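2-dehydropantoate 2-reductase (Geobacter metallireducens, PDB 3HN2) probably catalyses the NADPH-dependent reduction of ketopantoate to pantoic acid, the second step in making (R)-pantoate for pantothenate biosynthesis. Local coordinates at residues A[239-242]-A[243-247]; A[247-250]-A[251-254]; A[275-278]-A[279-283]. One frame throughout, in Å; residues are numbered along the deposited sequence.

In the fold
All three contacts are local, each within one continuous stretch of chain in the helical C-terminal part, and together they illustrate how helix starts, ends and middles are packed. Interaction 1 opens helix 241-249 and interaction 2 runs from the same helix into the following loop; they share Glu247 and their centres lie 12 Å apart. Interaction 3, within helix 271-284, comes later in the chain, its centre 22 Å from that of interaction 1 and 27 Å from that of interaction 2; its nearest atoms stay about 14 Å from both, without touching. Helix 179-200 touches all three. The second subunit packs on interaction 2. The probable NADPH-binding Rossmann fold belongs to the N-terminal part.

Interaction 1: A[239-242]-A[243-247]; sequences DGYV and DDMLE
Tyr241 and Met245 form a Met-aromatic contact one turn apart at the start of helix 241-249, where the chain passes from a loop into the helix. The sulfur stands obliquely to the ring, with Met245 SD 3.9 Å from the centroid of the Tyr241 ring and 41° off its normal. Met245 CG lies over one face, 3.4 Å from Tyr241 CE1. Tyr241 sends CG to the far side from its own N (chi1 -176°), while the methionine chain, bent at chi2 and chi3, crosses the tyrosine side chain at a slant.

The backbone beneath is that of a helix being established. Asp244 N donates to Gly240 O at 3.2 Å, and the next strong i to i+4 bond is that of Leu246 N to Val242 O, 2.9 Å. That same oxygen also accepts Met245 N at 2.8 Å, this time from above the carbonyl plane, so two N-H groups grip one acceptor; the bond from Met245 N to Tyr241 O is weak. Separately, Val242 CG1 and Leu246 CD2 approach to 4.3 Å, a looser apolar pair. Gly240, with phi at 106°, makes the bend into the helix at an angle that would press a side chain against the preceding carbonyl.

Around this start of the helix, Met245 rests on Met221 of helix 211-229 and on Trp189 of helix 179-200, Leu246 reaches Arg214 and Arg218 of helix 211-229, and Tyr241 packs on Val188 of helix 179-200, its hydroxyl making a weak hydrogen bond to Glu185 O.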
loop_
_atom_site.group_PDB
_atom_site.type_symbol
_atom_site.label_atom_id
_atom_site.label_comp_id
_atom_site.label_asym_id
_atom_site.label_seq_id
_atom_site.Cartn_x
_atom_site.Cartn_y
_atom_site.Cartn_z
ATOM N N ASP A 239 11.655 6.516 -15.099
ATOM C CA ASP A 239 10.237 6.139 -15.152
ATOM C C ASP A 239 10.159 4.625 -15.067
ATOM O O ASP A 239 11.132 3.927 -15.372
ATOM C CB ASP A 239 9.477 6.696 -16.366
ATOM C CG ASP A 239 10.330 6.821 -17.612
ATOM O OD1 ASP A 239 10.265 7.887 -18.265
ATOM O OD2 ASP A 239 11.052 5.861 -17.952
ATOM N N GLY A 240 9.004 4.123 -14.649
ATOM C CA GLY A 240 8.926 2.785 -14.087
ATOM C C GLY A 240 8.751 2.975 -12.593
ATOM O O GLY A 240 8.074 2.172 -11.946
ATOM N N TYR A 241 9.344 4.050 -12.048
ATOM C CA TYR A 241 8.971 4.533 -10.707
ATOM C C TYR A 241 7.497 4.978 -10.704
ATOM O O TYR A 241 6.873 5.063 -9.644
ATOM C CB TYR A 241 9.916 5.646 -10.156
ATOM C CG TYR A 241 9.553 6.065 -8.727
ATOM C CD1 TYR A 241 8.880 7.233 -8.481
ATOM C CD2 TYR A 241 9.817 5.234 -7.652
ATOM C CE1 TYR A 241 8.501 7.576 -7.202
ATOM C CE2 TYR A 241 9.446 5.569 -6.365
ATOM C CZ TYR A 241 8.804 6.749 -6.150
ATOM O OH TYR A 241 8.414 7.111 -4.855
ATOM N N VAL A 242 6.967 5.258 -11.900
ATOM C CA VAL A 242 5.538 5.485 -12.137
ATOM C C VAL A 242 4.764 4.230 -11.760
ATOM O O VAL A 242 3.954 4.263 -10.832
ATOM C CB VAL A 242 5.240 5.837 -13.624
ATOM C CG1 VAL A 242 3.730 5.784 -13.925
ATOM C CG2 VAL A 242 5.781 7.191 -13.976
ATOM N N ASP A 243 5.066 3.127 -12.453
ATOM C CA ASP A 243 4.421 1.824 -12.255
ATOM C C ASP A 243 4.435 1.423 -10.789
ATOM O O ASP A 243 3.502 0.781 -10.296
ATOM C CB ASP A 243 5.126 0.747 -13.086
ATOM C CG ASP A 243 5.036 1.006 -14.580
ATOM O OD1 ASP A 243 5.796 1.860 -15.085
ATOM O OD2 ASP A 243 4.214 0.350 -15.252
ATOM N N ASP A 244 5.491 1.852 -10.101
ATOM C CA ASP A 244 5.702 1.553 -8.700
ATOM C C ASP A 244 4.881 2.416 -7.733
ATOM O O ASP A 244 4.643 1.983 -6.616
ATOM C CB ASP A 244 7.205 1.622 -8.363
ATOM C CG ASP A 244 8.029 0.565 -9.109
ATOM O OD1 ASP A 244 7.518 -0.552 -9.338
ATOM O OD2 ASP A 244 9.191 0.848 -9.464
ATOM N N MET A 245 4.455 3.623 -8.129
ATOM C CA MET A 245 3.590 4.420 -7.243
ATOM C C MET A 245 2.121 4.172 -7.646
ATOM O O MET A 245 1.190 4.409 -6.873
ATOM C CB MET A 245 3.911 5.925 -7.304
ATOM C CG MET A 245 5.355 6.351 -6.914
ATOM S SD MET A 245 5.983 5.537 -5.434
ATOM C CE MET A 245 5.245 6.509 -4.136
ATOM N N LEU A 246 1.932 3.692 -8.869
ATOM C CA LEU A 246 0.630 3.283 -9.358
ATOM C C LEU A 246 0.167 2.071 -8.553
ATOM O O LEU A 246 -0.960 2.044 -8.053
ATOM C CB LEU A 246 0.730 2.959 -10.854
ATOM C CG LEU A 246 -0.369 3.296 -11.865
ATOM C CD1 LEU A 246 -1.078 4.615 -11.591
ATOM C CD2 LEU A 246 0.231 3.307 -13.268
ATOM N N GLU A 247 1.064 1.097 -8.391
ATOM C CA GLU A 247 0.776 -0.131 -7.638
ATOM C C GLU A 247 0.801 0.081 -6.123
ATOM O O GLU A 247 0.065 -0.580 -5.399
ATOM C CB GLU A 247 1.757 -1.244 -8.017
ATOM C CG GLU A 247 1.557 -1.831 -9.417
ATOM C CD GLU A 247 2.612 -2.873 -9.779
ATOM O OE1 GLU A 247 2.683 -3.266 -10.964
ATOM O OE2 GLU A 247 3.374 -3.301 -8.883
#

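Interaction 2: A[247-250]-A[251-254]; sequences EFTD and AMGE
Phe248 carries its ring carbon CG away from the backbone N (chi1 170°) and Met252 places CG beside its own N (chi1 -80°); a late bend at chi3 then turns the methyl of Met252 to the phenylalanine. The result is a Met-aromatic contact from the last helical turn to the end of a type I beta turn, Thr249 to Met252, by which helix 241-249 gives way to a loop. Met252 CE comes 4.0 Å from Phe248 CE2, approaching the ring obliquely, and the sulfur SD of Met252 stays 5.4 Å from the centroid of the Phe248 ring. Met252 SD is closer to Thr249, lying 3.6 Å from its CG2. With an alanine in place of Met252, Phe248 CE2 and the Thr249 methyl would probably lose their shared apolar partner, leaving a gap between turn and helix.

Met252 N to Thr249 O closes the turn, and Ala251 N to Phe248 O ties it to the helix end. Thr249 OG1 turns elsewhere, bonded to Met245 O and Trp189 NE1, which fixes its rotation. Phe248 meets Phe127 of its own chain, and Ala251 packs on Phe248 of the second subunit, so the turn lies at the dimer interface. On the turn itself Met252 CB sits 3.3 Å from Thr249 O.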
loop_
_atom_site.group_PDB
_atom_site.type_symbol
_atom_site.label_atom_id
_atom_site.label_comp_id
_atom_site.label_asym_id
_atom_site.label_seq_id
_atom_site.Cartn_x
_atom_site.Cartn_y
_atom_site.Cartn_z
ATOM N N GLU A 247 1.064 1.097 -8.391
ATOM C CA GLU A 247 0.776 -0.131 -7.638
ATOM C C GLU A 247 0.801 0.081 -6.123
ATOM O O GLU A 247 0.065 -0.580 -5.399
ATOM C CB GLU A 247 1.757 -1.244 -8.017
ATOM C CG GLU A 247 1.557 -1.831 -9.417
ATOM C CD GLU A 247 2.612 -2.873 -9.779
ATOM O OE1 GLU A 247 2.683 -3.266 -10.964
ATOM O OE2 GLU A 247 3.374 -3.301 -8.883
ATOM N N PHE A 248 1.657 0.994 -5.660
ATOM C CA PHE A 248 1.795 1.319 -4.232
ATOM C C PHE A 248 0.522 1.938 -3.670
ATOM O O PHE A 248 0.061 1.542 -2.601
ATOM C CB PHE A 248 2.996 2.255 -4.020
ATOM C CG PHE A 248 3.099 2.845 -2.638
ATOM C CD1 PHE A 248 3.627 2.102 -1.587
ATOM C CD2 PHE A 248 2.710 4.163 -2.401
ATOM C CE1 PHE A 248 3.736 2.650 -0.315
ATOM C CE2 PHE A 248 2.813 4.719 -1.132
ATOM C CZ PHE A 248 3.332 3.963 -0.087
ATOM N N THR A 249 -0.043 2.896 -4.406
ATOM C CA THR A 249 -1.248 3.619 -3.989
ATOM C C THR A 249 -2.483 2.709 -4.051
ATOM O O THR A 249 -3.482 2.962 -3.384
ATOM C CB THR A 249 -1.461 4.907 -4.841
ATOM O OG1 THR A 249 -0.194 5.418 -5.259
ATOM C CG2 THR A 249 -2.150 6.003 -4.052
ATOM N N ASP A 250 -2.382 1.633 -4.829
ATOM C CA ASP A 250 -3.455 0.657 -5.008
ATOM C C ASP A 250 -3.642 -0.258 -3.785
ATOM O O ASP A 250 -4.628 -0.996 -3.698
ATOM C CB ASP A 250 -3.167 -0.189 -6.252
ATOM C CG ASP A 250 -4.407 -0.447 -7.094
ATOM O OD1 ASP A 250 -4.256 -0.617 -8.324
ATOM O OD2 ASP A 250 -5.529 -0.477 -6.539
ATOM N N ALA A 251 -2.694 -0.207 -2.850
ATOM C CA ALA A 251 -2.752 -0.985 -1.611
ATOM C C ALA A 251 -3.255 -0.147 -0.433
ATOM O O ALA A 251 -3.171 -0.567 0.725
ATOM C CB ALA A 251 -1.376 -1.560 -1.292
ATOM N N MET A 252 -3.776 1.038 -0.737
ATOM C CA MET A 252 -4.140 2.008 0.284
ATOM C C MET A 252 -5.630 2.057 0.502
ATOM O O MET A 252 -6.096 2.757 1.401
ATOM C CB MET A 252 -3.657 3.400 -0.111
ATOM C CG MET A 252 -2.197 3.668 0.160
ATOM S SD MET A 252 -1.793 5.268 -0.535
ATOM C CE MET A 252 -0.558 5.884 0.617
ATOM N N GLY A 253 -6.369 1.321 -0.330
ATOM C CA GLY A 253 -7.828 1.296 -0.288
ATOM C C GLY A 253 -8.432 2.679 -0.448
ATOM O O GLY A 253 -8.064 3.427 -1.356
ATOM N N GLU A 254 -9.324 3.023 0.477
ATOM C CA GLU A 254 -10.111 4.249 0.421
ATOM C C GLU A 254 -9.439 5.398 1.193
ATOM O O GLU A 254 -9.997 5.929 2.157
ATOM C CB GLU A 254 -11.521 3.963 0.957
ATOM C CG GLU A 254 -12.609 4.912 0.465
ATOM C CD GLU A 254 -13.976 4.615 1.066
ATOM O OE1 GLU A 254 -14.990 4.943 0.416
ATOM O OE2 GLU A 254 -14.043 4.059 2.184
#

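Interaction 3: A[275-278]-A[279-283]; sequences FRTP and LAYGA
Leu279 and Phe275 are joined one turn apart in helix 271-284, and the leucine side chain can be traced outward past the carbonyl oxygen that its own N-H engages. Its CB lies 3.3 Å from Phe275 O, CG follows at 3.4 Å from the same oxygen, and the tip CD1, still 3.5 Å from Phe275 O, also meets Arg276 NH1 at 3.9 Å. That encounter depends on the arginine chain folding at chi2 (-67°), which brings NH1 to the leucine, CD1 meeting the guanidinium obliquely. Further out, Leu279 packs on Val292 and Glu293 of helix 290-302.

Elsewhere on the helix Thr277 and Tyr281 run alongside each other, Thr277 CG2 resting 3.7 Å from Tyr281 CE2, while Thr277 OG1 bonds to Ala272 O. Pro278, which has no N-H to give, kinks the helix, but i to i+4 bonding resumes at once with Leu279 N to Phe275 O, and Pro278 O accepts Gly282 N at 2.8 Å.

Charge takes little part across the two segments: Arg276 NH1 meets Leu279 by van der Waals contact, whereas NH2 makes a salt bridge to Glu300 OE2. The pairing is therefore chiefly backbone hydrogen bonding with apolar packing, its one charged group probably compensated by helix 290-302.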
loop_
_atom_site.group_PDB
_atom_site.type_symbol
_atom_site.label_atom_id
_atom_site.label_comp_id
_atom_site.label_asym_id
_atom_site.label_seq_id
_atom_site.Cartn_x
_atom_site.Cartn_y
_atom_site.Cartn_z
ATOM N N PHE A 275 3.189 22.446 -5.440
ATOM C CA PHE A 275 2.968 22.654 -6.875
ATOM C C PHE A 275 3.753 23.808 -7.493
ATOM O O PHE A 275 4.459 23.612 -8.481
ATOM C CB PHE A 275 1.485 22.874 -7.165
ATOM C CG PHE A 275 0.631 21.667 -6.951
ATOM C CD1 PHE A 275 0.350 20.807 -8.006
ATOM C CD2 PHE A 275 0.066 21.408 -5.708
ATOM C CE1 PHE A 275 -0.471 19.699 -7.822
ATOM C CE2 PHE A 275 -0.749 20.293 -5.511
ATOM C CZ PHE A 275 -1.013 19.439 -6.570
ATOM N N ARG A 276 3.613 25.009 -6.936
ATOM C CA ARG A 276 4.158 26.206 -7.593
ATOM C C ARG A 276 5.683 26.299 -7.535
ATOM O O ARG A 276 6.308 26.758 -8.493
ATOM C CB ARG A 276 3.486 27.491 -7.093
ATOM C CG ARG A 276 2.047 27.677 -7.583
ATOM C CD ARG A 276 1.997 27.911 -9.093
ATOM N NE ARG A 276 0.635 27.979 -9.619
ATOM C CZ ARG A 276 0.328 27.888 -10.912
ATOM N NH1 ARG A 276 1.296 27.731 -11.806
ATOM N NH2 ARG A 276 -0.945 27.953 -11.314
ATOM N N THR A 277 6.261 25.832 -6.428
ATOM C CA THR A 277 7.723 25.741 -6.260
ATOM C C THR A 277 8.385 24.716 -7.210
ATOM O O THR A 277 9.365 25.070 -7.875
ATOM C CB THR A 277 8.142 25.505 -4.766
ATOM O OG1 THR A 277 7.523 26.486 -3.924
ATOM C CG2 THR A 277 9.639 25.585 -4.596
ATOM N N PRO A 278 7.889 23.450 -7.267
ATOM C CA PRO A 278 8.416 22.552 -8.298
ATOM C C PRO A 278 8.237 23.041 -9.727
ATOM O O PRO A 278 9.171 22.913 -10.521
ATOM C CB PRO A 278 7.623 21.264 -8.069
ATOM C CG PRO A 278 7.355 21.288 -6.633
ATOM C CD PRO A 278 6.961 22.714 -6.392
ATOM N N LEU A 279 7.067 23.600 -10.045
ATOM C CA LEU A 279 6.811 24.176 -11.371
ATOM C C LEU A 279 7.809 25.292 -11.664
ATOM O O LEU A 279 8.336 25.363 -12.774
ATOM C CB LEU A 279 5.368 24.681 -11.509
ATOM C CG LEU A 279 4.279 23.667 -11.858
ATOM C CD1 LEU A 279 2.887 24.205 -11.538
ATOM C CD2 LEU A 279 4.366 23.251 -13.313
ATOM N N ALA A 280 8.066 26.137 -10.661
ATOM C CA ALA A 280 9.154 27.129 -10.714
ATOM C C ALA A 280 10.498 26.485 -11.022
ATOM O O ALA A 280 11.185 26.917 -11.948
ATOM C CB ALA A 280 9.240 27.937 -9.407
ATOM N N TYR A 281 10.846 25.438 -10.270
ATOM C CA TYR A 281 12.116 24.719 -10.447
ATOM C C TYR A 281 12.289 24.087 -11.825
ATOM O O TYR A 281 13.399 24.043 -12.353
ATOM C CB TYR A 281 12.315 23.667 -9.351
ATOM C CG TYR A 281 13.056 24.176 -8.130
ATOM C CD1 TYR A 281 14.429 24.430 -8.175
ATOM C CD2 TYR A 281 12.388 24.400 -6.930
ATOM C CE1 TYR A 281 15.110 24.900 -7.055
ATOM C CE2 TYR A 281 13.059 24.865 -5.803
ATOM C CZ TYR A 281 14.416 25.113 -5.873
ATOM O OH TYR A 281 15.076 25.571 -4.756
ATOM N N GLY A 282 11.189 23.612 -12.405
ATOM C CA GLY A 282 11.206 23.047 -13.749
ATOM C C GLY A 282 11.297 24.101 -14.838
ATOM O O GLY A 282 11.954 23.884 -15.859
ATOM N N ALA A 283 10.632 25.237 -14.618
ATOM C CA ALA A 283 10.615 26.344 -15.578
ATOM C C ALA A 283 11.965 27.043 -15.630
ATOM O O ALA A 283 12.386 27.508 -16.691
ATOM C CB ALA A 283 9.516 27.337 -15.235
#